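PDB 6P1E: PmoF1 from Methylocystis sp. ATCC 49242, which binds copper(II) through a PCu(A)C domain and probably acts as a copper chaperone in this methane-oxidizing bacterium. Local coordinates for residues Val46-Phe51 with Val86-Ala91; Leu101-Val106 with Ile115-Asp120; Asn36-Asp41 with Pro72-Ile77; Gly8-Glu13 with Leu105-Ala110. All coordinates share one frame; numbering follows the deposited sequence.

Contact 1: Val46-Phe51 with Val86-Ala91; sequences VKVEKF and VALLDA
F51 lays its ring against the chain from L88 to A91, and two smaller apolar pairs continue the contact toward V46 and V86. The aromatic part is a CH-pi contact: L88 CB sits over one face of the ring, 3.8 Å from the centroid of F51 and only 16° from the ring normal, while the two side chains cross at about a right angle. A91 adds its methyl group, with A91 CB 3.6 Å from F51 CE1. With CG of F51 opposite the carbonyl carbon (chi1 -76°), the ring lies beside its own backbone N and reaches both residues at once. Replacing the ring by an alanine methyl is likely to leave L88 CB without the face it covers and to open a gap beside the A91 methyl.

The polar contacts are mainly backbone oxygens of 86-91 set against carbon atoms of F51. The backbone oxygen of L89 lies at the ring's edge, near its plane, and comes within 3.4 Å of F51 CB. A CA-H...O contact joins F51 CA to D90 O at 3.5 Å.

The aliphatic pairs are looser. V46 and V86 meet tip to tip, V46 CG2 being 4.0 Å from V86 CG1, and V48 CG1 approaches L88 CD2 at 4.2 Å.

V46 lies on strand 41-47 and F51 near the start of strand 51-57; both pack on strand 75-91, which pairs with 51-57 but not with 41-47. A54 of strand 51-57 touches V46, V86 and L88; A27 of strand 27-35 touches F51 and L88; M103 and L105 of strand 100-107 pack on V46, and L101 on F51.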
loop_
_atom_site.group_PDB
_atom_site.type_symbol
_atom_site.label_atom_id
_atom_site.label_comp_id
_atom_site.label_asym_id
_atom_site.label_seq_id
_atom_site.Cartn_x
_atom_site.Cartn_y
_atom_site.Cartn_z
ATOM N N VAL B 46 16.803 -5.834 -7.068
ATOM C CA VAL B 46 16.498 -5.958 -5.651
ATOM C C VAL B 46 17.340 -7.089 -5.080
ATOM O O VAL B 46 17.390 -8.179 -5.647
ATOM C CB VAL B 46 14.998 -6.236 -5.411
ATOM C CG1 VAL B 46 14.721 -6.558 -3.943
ATOM C CG2 VAL B 46 14.160 -5.050 -5.868
ATOM N N LYS B 47 18.012 -6.815 -3.966
ATOM C CA LYS B 47 18.825 -7.819 -3.290
ATOM C C LYS B 47 18.226 -8.139 -1.925
ATOM O O LYS B 47 17.896 -7.236 -1.154
ATOM C CB LYS B 47 20.266 -7.326 -3.145
ATOM C CG LYS B 47 20.968 -7.103 -4.478
ATOM C CD LYS B 47 22.424 -6.702 -4.296
ATOM C CE LYS B 47 22.559 -5.287 -3.757
ATOM N NZ LYS B 47 23.984 -4.884 -3.611
ATOM N N VAL B 48 18.093 -9.428 -1.633
ATOM C CA VAL B 48 17.489 -9.877 -0.385
ATOM C C VAL B 48 18.138 -11.186 0.056
ATOM O O VAL B 48 18.227 -12.143 -0.712
ATOM C CB VAL B 48 15.955 -10.040 -0.522
ATOM C CG1 VAL B 48 15.598 -10.995 -1.658
ATOM C CG2 VAL B 48 15.342 -10.493 0.798
ATOM N N GLU B 49 18.616 -11.209 1.293
ATOM C CA GLU B 49 19.376 -12.344 1.792
ATOM C C GLU B 49 18.492 -13.541 2.137
ATOM O O GLU B 49 18.909 -14.690 1.984
ATOM C CB GLU B 49 20.171 -11.929 3.029
ATOM C CG GLU B 49 21.182 -10.827 2.768
ATOM C CD GLU B 49 21.974 -10.455 4.005
ATOM O OE1 GLU B 49 21.979 -11.247 4.972
ATOM O OE2 GLU B 49 22.589 -9.367 4.012
ATOM N N LYS B 50 17.273 -13.271 2.598
ATOM C CA LYS B 50 16.405 -14.324 3.120
ATOM C C LYS B 50 15.629 -15.057 2.023
ATOM O O LYS B 50 14.927 -16.029 2.299
ATOM C CB LYS B 50 15.421 -13.732 4.132
ATOM C CG LYS B 50 16.064 -13.171 5.400
ATOM C CD LYS B 50 17.016 -14.143 6.079
ATOM C CE LYS B 50 17.598 -13.529 7.335
ATOM N NZ LYS B 50 18.506 -14.451 8.069
ATOM N N PHE B 51 15.753 -14.581 0.787
ATOM C CA PHE B 51 15.154 -15.244 -0.367
ATOM C C PHE B 51 16.250 -15.606 -1.360
ATOM O O PHE B 51 17.327 -15.011 -1.351
ATOM C CB PHE B 51 14.099 -14.354 -1.031
ATOM C CG PHE B 51 12.795 -14.293 -0.284
ATOM C CD1 PHE B 51 11.713 -15.058 -0.689
ATOM C CD2 PHE B 51 12.650 -13.474 0.820
ATOM C CE1 PHE B 51 10.510 -15.002 -0.007
ATOM C CE2 PHE B 51 11.450 -13.416 1.509
ATOM C CZ PHE B 51 10.380 -14.181 1.093
ATOM N N VAL B 86 7.565 -6.724 -7.108
ATOM C CA VAL B 86 8.787 -7.515 -7.139
ATOM C C VAL B 86 8.493 -8.890 -6.559
ATOM O O VAL B 86 8.003 -9.005 -5.436
ATOM C CB VAL B 86 9.928 -6.841 -6.351
ATOM C CG1 VAL B 86 11.198 -7.686 -6.407
ATOM C CG2 VAL B 86 10.185 -5.446 -6.886
ATOM N N ALA B 87 8.790 -9.927 -7.335
ATOM C CA ALA B 87 8.622 -11.294 -6.871
ATOM C C ALA B 87 9.836 -11.720 -6.064
ATOM O O ALA B 87 10.970 -11.580 -6.520
ATOM C CB ALA B 87 8.409 -12.236 -8.049
ATOM N N LEU B 88 9.588 -12.219 -4.857
ATOM C CA LEU B 88 10.636 -12.759 -3.996
ATOM C C LEU B 88 10.516 -14.280 -3.993
ATOM O O LEU B 88 9.545 -14.824 -3.474
ATOM C CB LEU B 88 10.517 -12.200 -2.577
ATOM C CG LEU B 88 10.514 -10.673 -2.449
ATOM C CD1 LEU B 88 10.430 -10.263 -0.988
ATOM C CD2 LEU B 88 11.741 -10.057 -3.103
ATOM N N LEU B 89 11.491 -14.957 -4.588
ATOM C CA LEU B 89 11.406 -16.401 -4.795
ATOM C C LEU B 89 12.281 -17.173 -3.796
ATOM O O LEU B 89 13.328 -16.690 -3.367
ATOM C CB LEU B 89 11.806 -16.735 -6.236
ATOM C CG LEU B 89 11.161 -15.876 -7.329
ATOM C CD1 LEU B 89 11.721 -16.240 -8.695
ATOM C CD2 LEU B 89 9.653 -16.053 -7.294
ATOM N N ASP B 90 11.830 -18.370 -3.431
ATOM C CA ASP B 90 12.613 -19.301 -2.615
ATOM C C ASP B 90 12.999 -18.770 -1.233
ATOM O O ASP B 90 14.183 -18.610 -0.930
ATOM C CB ASP B 90 13.887 -19.703 -3.365
ATOM C CG ASP B 90 13.596 -20.325 -4.717
ATOM O OD1 ASP B 90 12.606 -21.077 -4.829
ATOM O OD2 ASP B 90 14.358 -20.059 -5.669
ATOM N N ALA B 91 11.995 -18.476 -0.412
ATOM C CA ALA B 91 12.200 -18.187 1.006
ATOM C C ALA B 91 13.086 -19.234 1.685
ATOM O O ALA B 91 12.901 -20.434 1.488
ATOM C CB ALA B 91 10.861 -18.099 1.720
#

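Contact 2: Leu101-Val106 with Ile115-Asp120; sequences LEMTLV and IDAAID
L101 and M103 pair with A117 and I115 in an antiparallel beta hairpin formed by strands 100-107 and 111-120. Four backbone hydrogen bonds join the two hydrogen-bonded pairs, and E102 faces D116 in the non-hydrogen-bonded pair between them. M103, I115, L101 and A117 share the buried face; E102 and D116 point to the solvent-exposed one.

I115 is the most covered residue of the contact. Its CG1 takes the crowded position between backbone N and carbonyl carbon (chi1 65°), which brings CG1 to 4.0 Å from M103 CB, and the chain then runs out extended to CD1. There it crosses L105 at about a right angle, I115 CD1 resting 3.9 Å from L105 CD1. The chain of M103 stays extended to the sulfur and bends only in the last torsion (chi3 59°); M103 SD lies 3.8 Å from A117 CB. L101 closes the row more loosely, its CB near both A117 CB and I119 CD1.

On the exposed face D116 brings its carboxylate near the start of the partner segment: D116 OD1 is 3.0 Å from L101 N, but the angle is too poor for a hydrogen bond, and that N-H goes to A117 O instead. Strand 41-47 flanks the hairpin beside strand 100-107, and strand 10-18 beside 111-120. The straightest of the four bonds runs from I115 N to M103 O, 2.8 Å long with 173° at the hydrogen.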
loop_
_atom_site.group_PDB
_atom_site.type_symbol
_atom_site.label_atom_id
_atom_site.label_comp_id
_atom_site.label_asym_id
_atom_site.label_seq_id
_atom_site.Cartn_x
_atom_site.Cartn_y
_atom_site.Cartn_z
ATOM N N LEU B 101 11.778 -7.430 6.907
ATOM C CA LEU B 101 12.632 -8.051 5.909
ATOM C C LEU B 101 13.560 -6.993 5.350
ATOM O O LEU B 101 13.117 -6.030 4.727
ATOM C CB LEU B 101 11.816 -8.697 4.787
ATOM C CG LEU B 101 12.673 -9.410 3.735
ATOM C CD1 LEU B 101 13.288 -10.673 4.325
ATOM C CD2 LEU B 101 11.875 -9.737 2.484
ATOM N N GLU B 102 14.854 -7.184 5.574
ATOM C CA GLU B 102 15.848 -6.270 5.046
ATOM C C GLU B 102 16.046 -6.542 3.567
ATOM O O GLU B 102 16.203 -7.690 3.150
ATOM C CB GLU B 102 17.174 -6.407 5.792
ATOM C CG GLU B 102 18.249 -5.452 5.302
ATOM C CD GLU B 102 19.476 -5.452 6.191
ATOM O OE1 GLU B 102 20.278 -6.406 6.100
ATOM O OE2 GLU B 102 19.640 -4.497 6.980
ATOM N N MET B 103 16.033 -5.473 2.780
ATOM C CA MET B 103 16.212 -5.567 1.342
ATOM C C MET B 103 17.050 -4.388 0.886
ATOM O O MET B 103 17.081 -3.352 1.549
ATOM C CB MET B 103 14.865 -5.557 0.609
ATOM C CG MET B 103 13.834 -6.544 1.132
ATOM S SD MET B 103 12.192 -6.241 0.442
ATOM C CE MET B 103 12.504 -6.420 -1.311
ATOM N N THR B 104 17.708 -4.544 -0.255
ATOM C CA THR B 104 18.407 -3.437 -0.883
ATOM C C THR B 104 17.779 -3.191 -2.242
ATOM O O THR B 104 17.744 -4.080 -3.091
ATOM C CB THR B 104 19.914 -3.721 -1.047
ATOM O OG1 THR B 104 20.492 -4.027 0.228
ATOM C CG2 THR B 104 20.625 -2.512 -1.646
ATOM N N LEU B 105 17.273 -1.980 -2.434
ATOM C CA LEU B 105 16.745 -1.574 -3.726
ATOM C C LEU B 105 17.855 -0.881 -4.494
ATOM O O LEU B 105 18.577 -0.057 -3.937
ATOM C CB LEU B 105 15.536 -0.648 -3.568
ATOM C CG LEU B 105 14.407 -1.142 -2.661
ATOM C CD1 LEU B 105 13.291 -0.108 -2.599
ATOM C CD2 LEU B 105 13.875 -2.489 -3.121
ATOM N N VAL B 106 17.985 -1.221 -5.770
ATOM C CA VAL B 106 19.028 -0.658 -6.614
ATOM C C VAL B 106 18.392 0.157 -7.728
ATOM O O VAL B 106 17.680 -0.379 -8.577
ATOM C CB VAL B 106 19.927 -1.753 -7.222
ATOM C CG1 VAL B 106 21.087 -1.129 -7.985
ATOM C CG2 VAL B 106 20.445 -2.687 -6.133
ATOM N N ILE B 115 16.410 -1.025 2.967
ATOM C CA ILE B 115 15.106 -0.800 3.566
ATOM C C ILE B 115 14.728 -1.967 4.460
ATOM O O ILE B 115 15.316 -3.044 4.374
ATOM C CB ILE B 115 14.011 -0.613 2.493
ATOM C CG1 ILE B 115 13.821 -1.898 1.677
ATOM C CG2 ILE B 115 14.367 0.553 1.580
ATOM C CD1 ILE B 115 12.618 -1.870 0.761
ATOM N N ASP B 116 13.743 -1.734 5.317
ATOM C CA ASP B 116 13.149 -2.789 6.119
ATOM C C ASP B 116 11.681 -2.873 5.731
ATOM O O ASP B 116 10.896 -1.978 6.040
ATOM C CB ASP B 116 13.319 -2.504 7.612
ATOM C CG ASP B 116 12.787 -3.623 8.486
ATOM O OD1 ASP B 116 12.797 -4.788 8.036
ATOM O OD2 ASP B 116 12.367 -3.340 9.628
ATOM N N ALA B 117 11.321 -3.941 5.027
ATOM C CA ALA B 117 9.962 -4.102 4.537
ATOM C C ALA B 117 9.098 -4.754 5.602
ATOM O O ALA B 117 9.502 -5.718 6.247
ATOM C CB ALA B 117 9.947 -4.925 3.261
ATOM N N ALA B 118 7.907 -4.209 5.793
ATOM C CA ALA B 118 6.984 -4.761 6.766
ATOM C C ALA B 118 6.248 -5.960 6.149
ATOM O O ALA B 118 6.015 -5.994 4.941
ATOM C CB ALA B 118 6.045 -3.692 7.229
ATOM N N ILE B 119 5.899 -6.948 6.970
ATOM C CA ILE B 119 5.367 -8.210 6.454
ATOM C C ILE B 119 3.877 -8.436 6.724
ATOM O O ILE B 119 3.427 -8.404 7.867
ATOM C CB ILE B 119 6.162 -9.399 7.039
ATOM C CG1 ILE B 119 7.633 -9.281 6.630
ATOM C CG2 ILE B 119 5.582 -10.734 6.567
ATOM C CD1 ILE B 119 8.540 -10.285 7.291
ATOM N N ASP B 120 3.127 -8.635 5.640
ATOM C CA ASP B 120 1.723 -9.056 5.682
ATOM C C ASP B 120 1.628 -10.576 5.481
ATOM O O ASP B 120 1.931 -11.054 4.391
ATOM C CB ASP B 120 0.920 -8.346 4.586
ATOM C CG ASP B 120 -0.580 -8.415 4.812
ATOM O OD1 ASP B 120 -1.013 -8.491 5.982
ATOM O OD2 ASP B 120 -1.329 -8.380 3.812
#

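Contact 3: Asn36-Asp41 with Pro72-Ile77; sequences NGDTPD and PPKQKI
The backbone of K74, at the third position of a type II beta turn from P72 to Q75, comes alongside the loop 36-41, its CA lying 4.9 Å from that of N36. The turn leads into strand 75-91, while the loop joins strand 27-35 to strand 41-47, so two connections at one end of the beta domain are tied together. K74 has the positive phi (56°) that a type II turn requires there. K74 N gives a weak, bent hydrogen bond of 3.1 Å to G37 O.

The lysine side chain does more. Folded at its second torsion (chi2 -61°), it passes G37 O and brings K74 NZ to N36 O, a hydrogen bond of 2.8 Å; the donor stands 47° out of the carbonyl plane, above it and not on a lone pair. K74 thus holds two successive carbonyls, one through its side chain and one, weakly, through its backbone N.

P73 supplies the apolar share. Its CB rests 3.5 Å from D38 C, and its CD meets P40 CB, so the ring lies in the curve of the loop from G37 to P40. N35 steadies that curve from within through side-chain bonds to G37 N and T39 O, and H34, a copper ligand, comes just before it in the chain. Just after the turn, on strand 75-91, K76 NZ makes a weak hydrogen bond to I119 O of the second subunit. The closest approach of P73 to a polar atom of the loop is that of its CB to G37 O, 3.4 Å.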
loop_
_atom_site.group_PDB
_atom_site.type_symbol
_atom_site.label_atom_id
_atom_site.label_comp_id
_atom_site.label_asym_id
_atom_site.label_seq_id
_atom_site.Cartn_x
_atom_site.Cartn_y
_atom_site.Cartn_z
ATOM N N ASN B 36 10.723 12.703 -6.997
ATOM C CA ASN B 36 10.559 14.137 -6.793
ATOM C C ASN B 36 11.618 14.938 -7.548
ATOM O O ASN B 36 11.741 16.152 -7.357
ATOM C CB ASN B 36 10.625 14.469 -5.300
ATOM C CG ASN B 36 9.485 13.847 -4.514
ATOM O OD1 ASN B 36 8.353 13.770 -4.993
ATOM N ND2 ASN B 36 9.781 13.396 -3.300
ATOM N N GLY B 37 12.376 14.260 -8.408
ATOM C CA GLY B 37 13.414 14.912 -9.188
ATOM C C GLY B 37 12.930 15.242 -10.587
ATOM O O GLY B 37 11.834 14.840 -10.978
ATOM N N ASP B 38 13.758 15.957 -11.345
ATOM C CA ASP B 38 13.411 16.397 -12.695
ATOM C C ASP B 38 13.983 15.466 -13.761
ATOM O O ASP B 38 13.867 15.737 -14.959
ATOM C CB ASP B 38 13.918 17.824 -12.931
ATOM C CG ASP B 38 13.016 18.877 -12.311
ATOM O OD1 ASP B 38 11.781 18.784 -12.479
ATOM O OD2 ASP B 38 13.544 19.803 -11.660
ATOM N N THR B 39 14.617 14.383 -13.322
ATOM C CA THR B 39 15.194 13.393 -14.228
ATOM C C THR B 39 14.620 12.007 -13.938
ATOM O O THR B 39 14.284 11.700 -12.793
ATOM C CB THR B 39 16.728 13.346 -14.116
ATOM O OG1 THR B 39 17.106 13.043 -12.768
ATOM C CG2 THR B 39 17.325 14.682 -14.523
ATOM N N PRO B 40 14.495 11.165 -14.974
ATOM C CA PRO B 40 13.940 9.826 -14.759
ATOM C C PRO B 40 14.913 8.900 -14.041
ATOM O O PRO B 40 16.119 9.155 -14.038
ATOM C CB PRO B 40 13.668 9.329 -16.180
ATOM C CG PRO B 40 14.683 10.028 -17.009
ATOM C CD PRO B 40 14.867 11.383 -16.384
ATOM N N ASP B 41 14.384 7.839 -13.443
ATOM C CA ASP B 41 15.206 6.790 -12.853
ATOM C C ASP B 41 14.507 5.455 -13.073
ATOM O O ASP B 41 13.433 5.402 -13.674
ATOM C CB ASP B 41 15.441 7.048 -11.360
ATOM C CG ASP B 41 16.757 6.465 -10.860
ATOM O OD1 ASP B 41 17.255 5.486 -11.460
ATOM O OD2 ASP B 41 17.299 6.986 -9.861
ATOM N N PRO B 72 9.308 7.930 -13.980
ATOM C CA PRO B 72 9.339 9.235 -14.644
ATOM C C PRO B 72 9.511 10.377 -13.648
ATOM O O PRO B 72 9.123 10.234 -12.487
ATOM C CB PRO B 72 7.973 9.317 -15.335
ATOM C CG PRO B 72 7.501 7.911 -15.441
ATOM C CD PRO B 72 8.057 7.201 -14.251
ATOM N N PRO B 73 10.093 11.500 -14.091
ATOM C CA PRO B 73 10.303 12.633 -13.186
ATOM C C PRO B 73 8.989 13.214 -12.678
ATOM O O PRO B 73 7.999 13.216 -13.410
ATOM C CB PRO B 73 11.051 13.650 -14.056
ATOM C CG PRO B 73 10.718 13.282 -15.457
ATOM C CD PRO B 73 10.540 11.796 -15.465
ATOM N N LYS B 74 8.987 13.678 -11.432
ATOM C CA LYS B 74 7.832 14.354 -10.856
ATOM C C LYS B 74 6.577 13.494 -10.935
ATOM O O LYS B 74 5.474 14.001 -11.153
ATOM C CB LYS B 74 7.606 15.697 -11.554
ATOM C CG LYS B 74 8.803 16.632 -11.472
ATOM C CD LYS B 74 9.155 16.971 -10.029
ATOM C CE LYS B 74 10.232 18.040 -9.951
ATOM N NZ LYS B 74 10.556 18.412 -8.547
ATOM N N GLN B 75 6.766 12.189 -10.773
ATOM C CA GLN B 75 5.664 11.237 -10.746
ATOM C C GLN B 75 5.891 10.196 -9.669
ATOM O O GLN B 75 7.008 10.013 -9.184
ATOM C CB GLN B 75 5.487 10.551 -12.103
ATOM C CG GLN B 75 4.937 11.459 -13.191
ATOM C CD GLN B 75 4.422 10.683 -14.389
ATOM O OE1 GLN B 75 3.704 9.693 -14.239
ATOM N NE2 GLN B 75 4.776 11.133 -15.585
ATOM N N LYS B 76 4.813 9.516 -9.301
ATOM C CA LYS B 76 4.872 8.434 -8.336
ATOM C C LYS B 76 4.378 7.159 -9.002
ATOM O O LYS B 76 3.542 7.209 -9.907
ATOM C CB LYS B 76 4.030 8.765 -7.107
ATOM C CG LYS B 76 2.563 8.996 -7.428
ATOM C CD LYS B 76 1.930 10.033 -6.515
ATOM C CE LYS B 76 0.532 10.403 -7.002
ATOM N NZ LYS B 76 -0.327 10.999 -5.938
ATOM N N ILE B 77 4.909 6.026 -8.557
ATOM C CA ILE B 77 4.522 4.721 -9.078
ATOM C C ILE B 77 4.133 3.814 -7.922
ATOM O O ILE B 77 4.839 3.739 -6.914
ATOM C CB ILE B 77 5.655 4.056 -9.887
ATOM C CG1 ILE B 77 6.108 4.967 -11.033
ATOM C CG2 ILE B 77 5.207 2.696 -10.422
ATOM C CD1 ILE B 77 5.047 5.224 -12.096
#

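Contact 4: Gly8-Glu13 with Leu105-Ala110; sequences GKLKVE and LVFEKA
The carboxylate of D41 takes the backbone N-H groups of K109 and A110, in the turn after strand 105-107, with D41 OD1 2.9 Å from K109 N. In that turn A110 CB lies 3.8 Å from L10 CD1. The rest of the contact is apolar core of the beta domain: strands 10-13 and 105-107 run roughly antiparallel with axes 11.1 Å apart, too far for backbone pairing, and the side chains fill the interval.

L10 and F107 come from opposite directions. L10 CD1 lies over one face of the ring in a CH-pi contact, 3.7 Å from the centroid of F107 and offset toward the rim. V12 uses both branches: CG1, opposite its backbone N (chi1 178°), meets L105 CD1 tip to tip, and CG2 reaches the F107 ring obliquely. A serine in place of F107 would probably leave L10 CD1 without the ring face beneath it and open a gap beside V12.

V7 of strand 4-7 and V113 of strand 111-120 also touch the F107 side chain. Next to V12, E13 ligates copper and packs on H14 of the second subunit, so one strand serves both core and metal site. V12 CG2 stands 3.9 Å from F107 CZ.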
loop_
_atom_site.group_PDB
_atom_site.type_symbol
_atom_site.label_atom_id
_atom_site.label_comp_id
_atom_site.label_asym_id
_atom_site.label_seq_id
_atom_site.Cartn_x
_atom_site.Cartn_y
_atom_site.Cartn_z
ATOM N N GLY B 8 18.614 9.837 -3.083
ATOM C CA GLY B 8 18.613 10.923 -4.044
ATOM C C GLY B 8 17.334 11.724 -3.886
ATOM O O GLY B 8 16.967 12.102 -2.771
ATOM N N LYS B 9 16.644 11.961 -4.997
ATOM C CA LYS B 9 15.368 12.672 -4.974
ATOM C C LYS B 9 14.191 11.705 -5.057
ATOM O O LYS B 9 13.063 12.110 -5.342
ATOM C CB LYS B 9 15.304 13.689 -6.113
ATOM C CG LYS B 9 16.322 14.806 -5.969
ATOM C CD LYS B 9 16.094 15.910 -6.982
ATOM C CE LYS B 9 17.144 17.003 -6.855
ATOM N NZ LYS B 9 17.195 17.584 -5.483
ATOM N N LEU B 10 14.465 10.425 -4.817
ATOM C CA LEU B 10 13.419 9.412 -4.734
ATOM C C LEU B 10 12.982 9.203 -3.292
ATOM O O LEU B 10 13.772 9.364 -2.362
ATOM C CB LEU B 10 13.889 8.072 -5.312
ATOM C CG LEU B 10 14.557 8.087 -6.687
ATOM C CD1 LEU B 10 14.938 6.669 -7.093
ATOM C CD2 LEU B 10 13.645 8.717 -7.721
ATOM N N LYS B 11 11.720 8.837 -3.116
ATOM C CA LYS B 11 11.219 8.427 -1.812
ATOM C C LYS B 11 10.533 7.086 -1.971
ATOM O O LYS B 11 9.649 6.930 -2.813
ATOM C CB LYS B 11 10.253 9.458 -1.228
ATOM C CG LYS B 11 10.866 10.827 -0.996
ATOM C CD LYS B 11 10.059 11.628 0.014
ATOM C CE LYS B 11 10.659 13.008 0.236
ATOM N NZ LYS B 11 9.812 13.867 1.110
ATOM N N VAL B 12 10.953 6.123 -1.159
ATOM C CA VAL B 12 10.321 4.814 -1.129
ATOM C C VAL B 12 9.456 4.785 0.114
ATOM O O VAL B 12 9.965 4.790 1.235
ATOM C CB VAL B 12 11.356 3.675 -1.094
ATOM C CG1 VAL B 12 10.665 2.317 -1.024
ATOM C CG2 VAL B 12 12.269 3.755 -2.309
ATOM N N GLU B 13 8.147 4.717 -0.089
ATOM C CA GLU B 13 7.208 4.871 1.005
ATOM C C GLU B 13 6.500 3.558 1.298
ATOM O O GLU B 13 6.056 2.844 0.402
ATOM C CB GLU B 13 6.204 5.984 0.685
ATOM C CG GLU B 13 6.883 7.335 0.480
ATOM C CD GLU B 13 5.913 8.475 0.226
ATOM O OE1 GLU B 13 4.693 8.261 0.349
ATOM O OE2 GLU B 13 6.374 9.591 -0.098
ATOM N N LEU B 105 17.273 -1.980 -2.434
ATOM C CA LEU B 105 16.745 -1.574 -3.726
ATOM C C LEU B 105 17.855 -0.881 -4.494
ATOM O O LEU B 105 18.577 -0.057 -3.937
ATOM C CB LEU B 105 15.536 -0.648 -3.568
ATOM C CG LEU B 105 14.407 -1.142 -2.661
ATOM C CD1 LEU B 105 13.291 -0.108 -2.599
ATOM C CD2 LEU B 105 13.875 -2.489 -3.121
ATOM N N VAL B 106 17.985 -1.221 -5.770
ATOM C CA VAL B 106 19.028 -0.658 -6.614
ATOM C C VAL B 106 18.392 0.157 -7.728
ATOM O O VAL B 106 17.680 -0.379 -8.577
ATOM C CB VAL B 106 19.927 -1.753 -7.222
ATOM C CG1 VAL B 106 21.087 -1.129 -7.985
ATOM C CG2 VAL B 106 20.445 -2.687 -6.133
ATOM N N PHE B 107 18.641 1.462 -7.699
ATOM C CA PHE B 107 18.143 2.373 -8.720
ATOM C C PHE B 107 19.275 2.724 -9.676
ATOM O O PHE B 107 20.415 2.904 -9.248
ATOM C CB PHE B 107 17.560 3.630 -8.078
ATOM C CG PHE B 107 16.381 3.361 -7.189
ATOM C CD1 PHE B 107 15.104 3.259 -7.719
ATOM C CD2 PHE B 107 16.551 3.193 -5.824
ATOM C CE1 PHE B 107 14.015 3.007 -6.902
ATOM C CE2 PHE B 107 15.468 2.939 -5.001
ATOM C CZ PHE B 107 14.199 2.846 -5.540
ATOM N N GLU B 108 18.964 2.810 -10.967
ATOM C CA GLU B 108 19.989 3.033 -11.988
ATOM C C GLU B 108 20.818 4.289 -11.721
ATOM O O GLU B 108 22.041 4.268 -11.860
ATOM C CB GLU B 108 19.361 3.125 -13.381
ATOM C CG GLU B 108 20.400 3.295 -14.493
ATOM C CD GLU B 108 19.792 3.335 -15.882
ATOM O OE1 GLU B 108 18.638 3.791 -16.021
ATOM O OE2 GLU B 108 20.476 2.909 -16.838
ATOM N N LYS B 109 20.148 5.379 -11.357
ATOM C CA LYS B 109 20.817 6.661 -11.140
ATOM C C LYS B 109 21.055 6.957 -9.655
ATOM O O LYS B 109 22.148 7.366 -9.268
ATOM C CB LYS B 109 19.995 7.798 -11.756
ATOM C CG LYS B 109 19.674 7.625 -13.235
ATOM C CD LYS B 109 20.925 7.654 -14.098
ATOM C CE LYS B 109 20.580 7.500 -15.572
ATOM N NZ LYS B 109 21.787 7.541 -16.443
ATOM N N ALA B 110 20.033 6.746 -8.831
ATOM C CA ALA B 110 20.088 7.144 -7.425
ATOM C C ALA B 110 20.957 6.219 -6.572
ATOM O O ALA B 110 21.361 6.582 -5.469
ATOM C CB ALA B 110 18.679 7.202 -6.850
#

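Overall arrangement
All four contacts reach the same mixed, curled beta sheet. Contacts 1 and 2 touch, their centres about 10 Å apart, because strands 41-47 and 100-107 are neighbours. Contacts 2 and 4 share L105 and V106, and their centres lie about 14 Å apart; V46 of contact 1 also packs on L105. Contact 3 sits at the far end, about 26 Å from contact 1 between centres, but only about 10 Å from contact 4, to which D41 and N36 bond. Along the chain, contact 4 spans the widest interval and encloses contacts 1 and 3, whose segments alternate; contact 2 follows both. Contact 4 lies on strand 10-18, which carries the copper ligand E13, and contact 3 begins in the loop after strand 27-35, which carries H34.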